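Local atomic coordinates of sugar-phosphate aldolase (Thermotoga maritima, PDB entry 1PVT), a protein that belongs to the class II aldolase and adducin family of AraD-like alpha/beta proteins, built around a central mixed beta-sheet. Residues F51-G55 with P56-L60; G97-T100 with S101-T105; I219-R222 with V223-L226. One frame throughout, in Å; residues are numbered along the deposited sequence.

Contact 1 of 3, residues F51-G55 with P56-L60; sequences FDYDG and PEMYL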
loop_
_atom_site.group_PDB
_atom_site.type_symbol
_atom_site.label_atom_id
_atom_site.label_comp_id
_atom_site.label_asym_id
_atom_site.label_seq_id
_atom_site.Cartn_x
_atom_site.Cartn_y
_atom_site.Cartn_z
ATOM N N PHE A 51 14.299 -15.438 -0.217
ATOM C CA PHE A 51 13.720 -16.195 0.886
ATOM C C PHE A 51 12.816 -17.275 0.292
ATOM O O PHE A 51 12.542 -17.257 -0.911
ATOM C CB PHE A 51 12.912 -15.264 1.797
ATOM C CG PHE A 51 11.764 -14.556 1.107
ATOM C CD1 PHE A 51 10.503 -15.151 1.027
ATOM C CD2 PHE A 51 11.940 -13.284 0.562
ATOM C CE1 PHE A 51 9.435 -14.486 0.418
ATOM C CE2 PHE A 51 10.883 -12.615 -0.048
ATOM C CZ PHE A 51 9.627 -13.215 -0.120
ATOM N N ASP A 52 12.349 -18.213 1.112
ATOM C CA ASP A 52 11.498 -19.270 0.576
ATOM C C ASP A 52 10.006 -19.004 0.623
ATOM O O ASP A 52 9.373 -19.065 1.685
ATOM C CB ASP A 52 11.758 -20.606 1.261
ATOM C CG ASP A 52 10.944 -21.728 0.639
ATOM O OD1 ASP A 52 9.694 -21.709 0.756
ATOM O OD2 ASP A 52 11.562 -22.616 0.014
ATOM N N TYR A 53 9.445 -18.744 -0.552
ATOM C CA TYR A 53 8.030 -18.477 -0.676
ATOM C C TYR A 53 7.251 -19.783 -0.712
ATOM O O TYR A 53 7.526 -20.662 -1.527
ATOM C CB TYR A 53 7.761 -17.681 -1.945
ATOM C CG TYR A 53 6.306 -17.424 -2.157
ATOM C CD1 TYR A 53 5.581 -16.666 -1.244
ATOM C CD2 TYR A 53 5.638 -17.966 -3.249
ATOM C CE1 TYR A 53 4.220 -16.450 -1.410
ATOM C CE2 TYR A 53 4.274 -17.764 -3.432
ATOM C CZ TYR A 53 3.566 -17.000 -2.509
ATOM O OH TYR A 53 2.210 -16.777 -2.682
ATOM N N ASP A 54 6.273 -19.896 0.181
ATOM C CA ASP A 54 5.445 -21.089 0.278
ATOM C C ASP A 54 3.954 -20.763 0.194
ATOM O O ASP A 54 3.113 -21.527 0.665
ATOM C CB ASP A 54 5.748 -21.821 1.591
ATOM C CG ASP A 54 4.792 -22.982 1.853
ATOM O OD1 ASP A 54 4.674 -23.870 0.977
ATOM O OD2 ASP A 54 4.157 -23.005 2.935
ATOM N N GLY A 55 3.623 -19.624 -0.401
ATOM C CA GLY A 55 2.225 -19.255 -0.532
ATOM C C GLY A 55 1.715 -19.670 -1.899
ATOM O O GLY A 55 2.504 -20.132 -2.726
ATOM N N PRO A 56 0.405 -19.525 -2.176
ATOM C CA PRO A 56 -0.156 -19.906 -3.481
ATOM C C PRO A 56 0.524 -19.213 -4.664
ATOM O O PRO A 56 1.410 -18.377 -4.495
ATOM C CB PRO A 56 -1.626 -19.508 -3.356
ATOM C CG PRO A 56 -1.900 -19.695 -1.888
ATOM C CD PRO A 56 -0.661 -19.098 -1.249
ATOM N N GLU A 57 0.102 -19.577 -5.866
ATOM C CA GLU A 57 0.653 -18.985 -7.075
ATOM C C GLU A 57 -0.174 -17.750 -7.406
ATOM O O GLU A 57 -1.382 -17.734 -7.153
ATOM C CB GLU A 57 0.558 -19.978 -8.225
ATOM C CG GLU A 57 0.748 -19.351 -9.588
ATOM C CD GLU A 57 0.094 -20.164 -10.687
ATOM O OE1 GLU A 57 -1.107 -20.488 -10.550
ATOM O OE2 GLU A 57 0.775 -20.474 -11.687
HETATM N N MSE A 58 0.468 -16.721 -7.962
HETATM C CA MSE A 58 -0.232 -15.488 -8.336
HETATM C C MSE A 58 0.569 -14.607 -9.280
HETATM O O MSE A 58 1.752 -14.830 -9.513
HETATM C CB MSE A 58 -0.583 -14.657 -7.096
HETATM C CG MSE A 58 0.639 -14.120 -6.352
HETATM SE SE MSE A 58 0.299 -12.667 -5.093
HETATM C CE MSE A 58 -0.031 -13.673 -3.471
ATOM N N TYR A 59 -0.107 -13.604 -9.822
ATOM C CA TYR A 59 0.508 -12.628 -10.710
ATOM C C TYR A 59 0.236 -11.278 -10.080
ATOM O O TYR A 59 -0.914 -10.927 -9.830
ATOM C CB TYR A 59 -0.144 -12.636 -12.086
ATOM C CG TYR A 59 0.110 -13.861 -12.912
ATOM C CD1 TYR A 59 1.242 -13.970 -13.714
ATOM C CD2 TYR A 59 -0.821 -14.892 -12.942
ATOM C CE1 TYR A 59 1.430 -15.077 -14.538
ATOM C CE2 TYR A 59 -0.642 -15.998 -13.751
ATOM C CZ TYR A 59 0.474 -16.090 -14.551
ATOM O OH TYR A 59 0.596 -17.186 -15.375
ATOM N N LEU A 60 1.282 -10.516 -9.803
ATOM C CA LEU A 60 1.052 -9.213 -9.222
ATOM C C LEU A 60 1.922 -8.123 -9.839
ATOM O O LEU A 60 3.090 -8.339 -10.204
ATOM C CB LEU A 60 1.238 -9.243 -7.696
ATOM C CG LEU A 60 2.607 -8.858 -7.124
ATOM C CD1 LEU A 60 2.465 -8.358 -5.689
ATOM C CD2 LEU A 60 3.544 -10.047 -7.207
#

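Contact 2 of 3, residues G97-T100 with S101-T105; sequences GKPT and SEFPT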
loop_
_atom_site.group_PDB
_atom_site.type_symbol
_atom_site.label_atom_id
_atom_site.label_comp_id
_atom_site.label_asym_id
_atom_site.label_seq_id
_atom_site.Cartn_x
_atom_site.Cartn_y
_atom_site.Cartn_z
ATOM N N GLY A 97 13.509 -3.167 -13.920
ATOM C CA GLY A 97 14.364 -3.511 -12.798
ATOM C C GLY A 97 13.714 -4.554 -11.909
ATOM O O GLY A 97 12.794 -5.254 -12.330
ATOM N N LYS A 98 14.201 -4.677 -10.683
ATOM C CA LYS A 98 13.620 -5.624 -9.747
ATOM C C LYS A 98 12.538 -4.854 -9.023
ATOM O O LYS A 98 12.596 -3.630 -8.942
ATOM C CB LYS A 98 14.668 -6.105 -8.749
ATOM C CG LYS A 98 15.743 -6.946 -9.382
ATOM C CD LYS A 98 16.840 -7.277 -8.398
ATOM C CE LYS A 98 17.759 -8.359 -8.951
ATOM N NZ LYS A 98 17.034 -9.652 -9.166
ATOM N N PRO A 99 11.529 -5.550 -8.489
ATOM C CA PRO A 99 10.486 -4.803 -7.786
ATOM C C PRO A 99 11.085 -3.985 -6.638
ATOM O O PRO A 99 12.303 -3.976 -6.410
ATOM C CB PRO A 99 9.551 -5.901 -7.278
ATOM C CG PRO A 99 9.771 -7.020 -8.234
ATOM C CD PRO A 99 11.254 -6.995 -8.459
ATOM N N THR A 100 10.210 -3.295 -5.919
ATOM C CA THR A 100 10.620 -2.482 -4.791
ATOM C C THR A 100 11.168 -3.344 -3.664
ATOM O O THR A 100 10.825 -4.514 -3.534
ATOM C CB THR A 100 9.433 -1.678 -4.244
ATOM O OG1 THR A 100 9.728 -1.252 -2.910
ATOM C CG2 THR A 100 8.177 -2.525 -4.228
ATOM N N SER A 101 12.017 -2.749 -2.843
ATOM C CA SER A 101 12.588 -3.450 -1.709
ATOM C C SER A 101 11.478 -4.045 -0.830
ATOM O O SER A 101 11.634 -5.143 -0.295
ATOM C CB SER A 101 13.427 -2.484 -0.862
ATOM O OG SER A 101 14.330 -1.731 -1.655
ATOM N N GLU A 102 10.362 -3.332 -0.674
ATOM C CA GLU A 102 9.281 -3.833 0.177
ATOM C C GLU A 102 8.378 -4.859 -0.491
ATOM O O GLU A 102 7.287 -5.178 -0.008
ATOM C CB GLU A 102 8.450 -2.674 0.751
ATOM C CG GLU A 102 7.845 -1.719 -0.249
ATOM C CD GLU A 102 7.193 -0.533 0.438
ATOM O OE1 GLU A 102 7.879 0.130 1.243
ATOM O OE2 GLU A 102 6.004 -0.261 0.178
ATOM N N PHE A 103 8.861 -5.379 -1.608
ATOM C CA PHE A 103 8.157 -6.397 -2.368
ATOM C C PHE A 103 7.766 -7.558 -1.443
ATOM O O PHE A 103 6.606 -7.983 -1.417
ATOM C CB PHE A 103 9.076 -6.841 -3.522
ATOM C CG PHE A 103 8.894 -8.263 -3.965
ATOM C CD1 PHE A 103 7.620 -8.822 -4.116
ATOM C CD2 PHE A 103 10.011 -9.048 -4.253
ATOM C CE1 PHE A 103 7.462 -10.157 -4.546
ATOM C CE2 PHE A 103 9.870 -10.376 -4.682
ATOM C CZ PHE A 103 8.592 -10.933 -4.828
ATOM N N PRO A 104 8.726 -8.067 -0.656
ATOM C CA PRO A 104 8.492 -9.173 0.273
ATOM C C PRO A 104 7.289 -8.914 1.164
ATOM O O PRO A 104 6.427 -9.785 1.349
ATOM C CB PRO A 104 9.778 -9.216 1.073
ATOM C CG PRO A 104 10.797 -8.783 0.070
ATOM C CD PRO A 104 10.127 -7.618 -0.582
ATOM N N THR A 105 7.241 -7.705 1.720
ATOM C CA THR A 105 6.151 -7.316 2.599
ATOM C C THR A 105 4.818 -7.449 1.877
ATOM O O THR A 105 3.915 -8.126 2.352
ATOM C CB THR A 105 6.316 -5.880 3.067
ATOM O OG1 THR A 105 7.599 -5.721 3.683
ATOM C CG2 THR A 105 5.243 -5.544 4.066
HETATM O O HOH W 1 12.471 0.422 -3.659
#

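Contact 3 of 3, residues I219-R222 with V223-L226; sequences ILLR and VLSL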
loop_
_atom_site.group_PDB
_atom_site.type_symbol
_atom_site.label_atom_id
_atom_site.label_comp_id
_atom_site.label_asym_id
_atom_site.label_seq_id
_atom_site.Cartn_x
_atom_site.Cartn_y
_atom_site.Cartn_z
ATOM N N ILE A 219 -7.528 17.561 9.327
ATOM C CA ILE A 219 -8.569 18.261 10.069
ATOM C C ILE A 219 -8.257 18.204 11.565
ATOM O O ILE A 219 -8.385 19.196 12.273
ATOM C CB ILE A 219 -9.951 17.619 9.834
ATOM C CG1 ILE A 219 -10.333 17.720 8.362
ATOM C CG2 ILE A 219 -11.002 18.326 10.664
ATOM C CD1 ILE A 219 -11.661 17.066 8.030
ATOM N N LEU A 220 -7.848 17.034 12.045
ATOM C CA LEU A 220 -7.517 16.869 13.455
ATOM C C LEU A 220 -6.451 17.875 13.830
ATOM O O LEU A 220 -6.609 18.659 14.769
ATOM C CB LEU A 220 -6.976 15.466 13.715
ATOM C CG LEU A 220 -6.585 15.197 15.166
ATOM C CD1 LEU A 220 -7.840 15.091 16.003
ATOM C CD2 LEU A 220 -5.797 13.917 15.266
ATOM N N LEU A 221 -5.364 17.850 13.072
ATOM C CA LEU A 221 -4.249 18.739 13.317
ATOM C C LEU A 221 -4.589 20.211 13.308
ATOM O O LEU A 221 -4.039 20.971 14.087
ATOM C CB LEU A 221 -3.134 18.455 12.324
ATOM C CG LEU A 221 -1.923 17.828 13.017
ATOM C CD1 LEU A 221 -2.332 16.591 13.805
ATOM C CD2 LEU A 221 -0.888 17.476 11.975
ATOM N N ARG A 222 -5.488 20.636 12.442
ATOM C CA ARG A 222 -5.814 22.045 12.438
ATOM C C ARG A 222 -6.653 22.381 13.654
ATOM O O ARG A 222 -6.525 23.461 14.227
ATOM C CB ARG A 222 -6.588 22.426 11.188
ATOM C CG ARG A 222 -6.718 23.922 11.015
ATOM C CD ARG A 222 -5.375 24.519 10.630
ATOM N NE ARG A 222 -5.420 25.975 10.549
ATOM C CZ ARG A 222 -4.435 26.718 10.062
ATOM N NH1 ARG A 222 -3.331 26.134 9.609
ATOM N NH2 ARG A 222 -4.547 28.042 10.033
ATOM N N VAL A 223 -7.520 21.458 14.047
ATOM C CA VAL A 223 -8.359 21.703 15.201
ATOM C C VAL A 223 -7.499 21.858 16.430
ATOM O O VAL A 223 -7.746 22.728 17.249
ATOM C CB VAL A 223 -9.355 20.569 15.440
ATOM C CG1 VAL A 223 -10.047 20.769 16.769
ATOM C CG2 VAL A 223 -10.392 20.547 14.333
ATOM N N LEU A 224 -6.484 21.013 16.559
ATOM C CA LEU A 224 -5.584 21.090 17.701
ATOM C C LEU A 224 -4.794 22.383 17.644
ATOM O O LEU A 224 -4.390 22.918 18.667
ATOM C CB LEU A 224 -4.620 19.910 17.696
ATOM C CG LEU A 224 -5.291 18.541 17.714
ATOM C CD1 LEU A 224 -4.240 17.457 17.680
ATOM C CD2 LEU A 224 -6.138 18.402 18.960
ATOM N N SER A 225 -4.581 22.876 16.429
ATOM C CA SER A 225 -3.841 24.114 16.198
ATOM C C SER A 225 -4.604 25.349 16.666
ATOM O O SER A 225 -4.157 26.479 16.470
ATOM C CB SER A 225 -3.514 24.252 14.716
ATOM O OG SER A 225 -2.682 23.188 14.297
ATOM N N LEU A 226 -5.760 25.127 17.279
ATOM C CA LEU A 226 -6.575 26.214 17.798
ATOM C C LEU A 226 -6.978 25.846 19.223
ATOM O O LEU A 226 -7.750 26.560 19.870
ATOM C CB LEU A 226 -7.817 26.400 16.925
ATOM C CG LEU A 226 -7.558 26.634 15.437
ATOM C CD1 LEU A 226 -8.868 26.883 14.744
ATOM C CD2 LEU A 226 -6.640 27.824 15.242
#

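Contact 1 of 3, residues F51-G55 with P56-L60
Tyr-53 reaches forward alongside the chain and puts its phenol on the backbone of Pro-56, three residues further on. The hydroxyl OH gives its proton to Pro-56 O over a short 2.5 Å. The donor stays close to the carbonyl plane, tilted from it by 15°, and the acceptor in turn sits at the rim of the ring, within the ring's own plane. Pro-56 O is therefore also only 3.1 Å from Tyr-53 CE2, so the carbonyl meets the hydroxyl corner of the ring and not a face. With CG anti to the Tyr-53 nitrogen (chi1 178°), the ring swings along the direction the chain is about to take. One face then receives the backbone of Gly-55, whose N lies 3.3 Å above the ring plane, over the ring centre. The chain thus passes over one face of the ring at Gly-55 and comes down to its hydroxyl edge at Pro-56, where the phenol ties it. Met-58, modelled as selenomethionine, approaches the phenol from the strand that follows. Its chain bends at the selenium, chi3 91°, which carries the methyl CE to 3.9 Å from Tyr-53 OH. Glu-57 points away from Tyr-53, and its carboxylate makes a salt bridge with Arg-37. This loop joins the short strand 52-53 to strand 58-63 of the mixed sheet; Tyr-53 and Met-58 both lie on Val-84 of strand 79-84, while Met-58 also touches His-110 of helix 103-115.

Contact 2 of 3, residues G97-T100 with S101-T105
Thr-100 to Phe-103 form a type I beta turn, closed by Phe-103 N bonding to Thr-100 O at 2.9 Å. A second bond runs inside the first: Glu-102 N gives its hydrogen to Thr-100 OG1 at 3.1 Å, with an N-H...O angle of 151°. What allows this is the threonine's first torsion, chi1 161°, which sets OG1 opposite its own backbone nitrogen and folds it forward over the chain that follows. A side-chain oxygen taking the amide two residues on is an ST turn, and here it coincides with the beta turn that leads the chain into helix 103-115 of this alpha/beta fold, Glu-102 being the N-cap residue. The threonine and glutamate side chains pass each other at a slant. Glu-102 CG comes to 3.3 Å from Thr-100 OG1, while the methyl branch CG2 of the threonine stands farther off, 4.1 Å from the same Glu-102 CG. Beyond CG the glutamate is extended, and its OE2 is hydrogen-bonded to His-106 in the first part of the helix, with a weak bond to His-125. A water sits 3.3 Å from Thr-100 OG1 and is linked weakly to Ser-101 OG. Apolar contact comes from Pro-99, whose CB rests 3.9 Å from Phe-103 CB and approaches the ring obliquely near CG. The Phe-103 ring itself meets Tyr-90 edge-to-face, whereas Pro-99 and Thr-100 both lean on Ile-62 of strand 58-63, and Thr-100 also touches Asn-29 of strand 28-34.

Contact 3 of 3, residues I219-R222 with V223-L226
Ser-225 turns its OG back beside its own backbone nitrogen, chi1 -62°, and so drops the hydroxyl onto Leu-221 O, one helical turn earlier. This is the C-terminal end of helix 203-224, where a serine just past the last helical residue bonds through its side chain to a carbonyl of the closing turn. The bond from Ser-225 OG to Leu-221 O is 2.6 Å long, the donor lying somewhat off the carbonyl plane. Ser-225 N also reaches Leu-221 O, but only weakly, at 3.1 Å. The same carbonyl oxygen thus takes both the hydroxyl and the amide of one residue. One residue before, the helix is still regular: Leu-224 N bonds to Leu-220 O at 3.0 Å, and Val-223 N to Ile-219 O in the same way. Leucines follow one another along this flank. Leu-220, with CG opposite its nitrogen (chi1 179°), and Leu-224 slant across each other, and Leu-224 CD1 comes to 4.1 Å from Leu-220 CG. Leu-224 CG also rests against the backbone, 3.2 Å from Leu-220 O. Beside this pair Val-223 packs CG2 on Ile-219 CG2 at 4.3 Å. Leu-220 and Leu-221 both touch Leu-134 of helix 129-134, and Leu-220 also meets Leu-143 and Ile-150, so this side of the helix is seated on the rest of the fold. Past the serine, the chain leaves the helix with Leu-226 CG lying 3.5 Å from Arg-222 O and Leu-226 N bonded to Val-223 O.

Overall arrangement
The three contacts come in series along the chain, 51-60, then 97-105, then 219-226. Contacts 1 and 2 are neighbours, their centres 13 Å apart, and they touch directly where Phe-51 CE2 packs on Pro-104 CB at 3.7 Å. Strand 58-63 and helix 103-115 bring them together: contact 1 runs into that strand, and contact 2 leads into that helix while leaning on the same strand. Contact 3 lies on the opposite side of the chain's centre, about 44 Å from contact 1 and 36 Å from contact 2 between centres, at the far end of helix 203-224. Two contacts thus belong to the sheet-and-helix body, and the third to the surface end of the long helix 203-224.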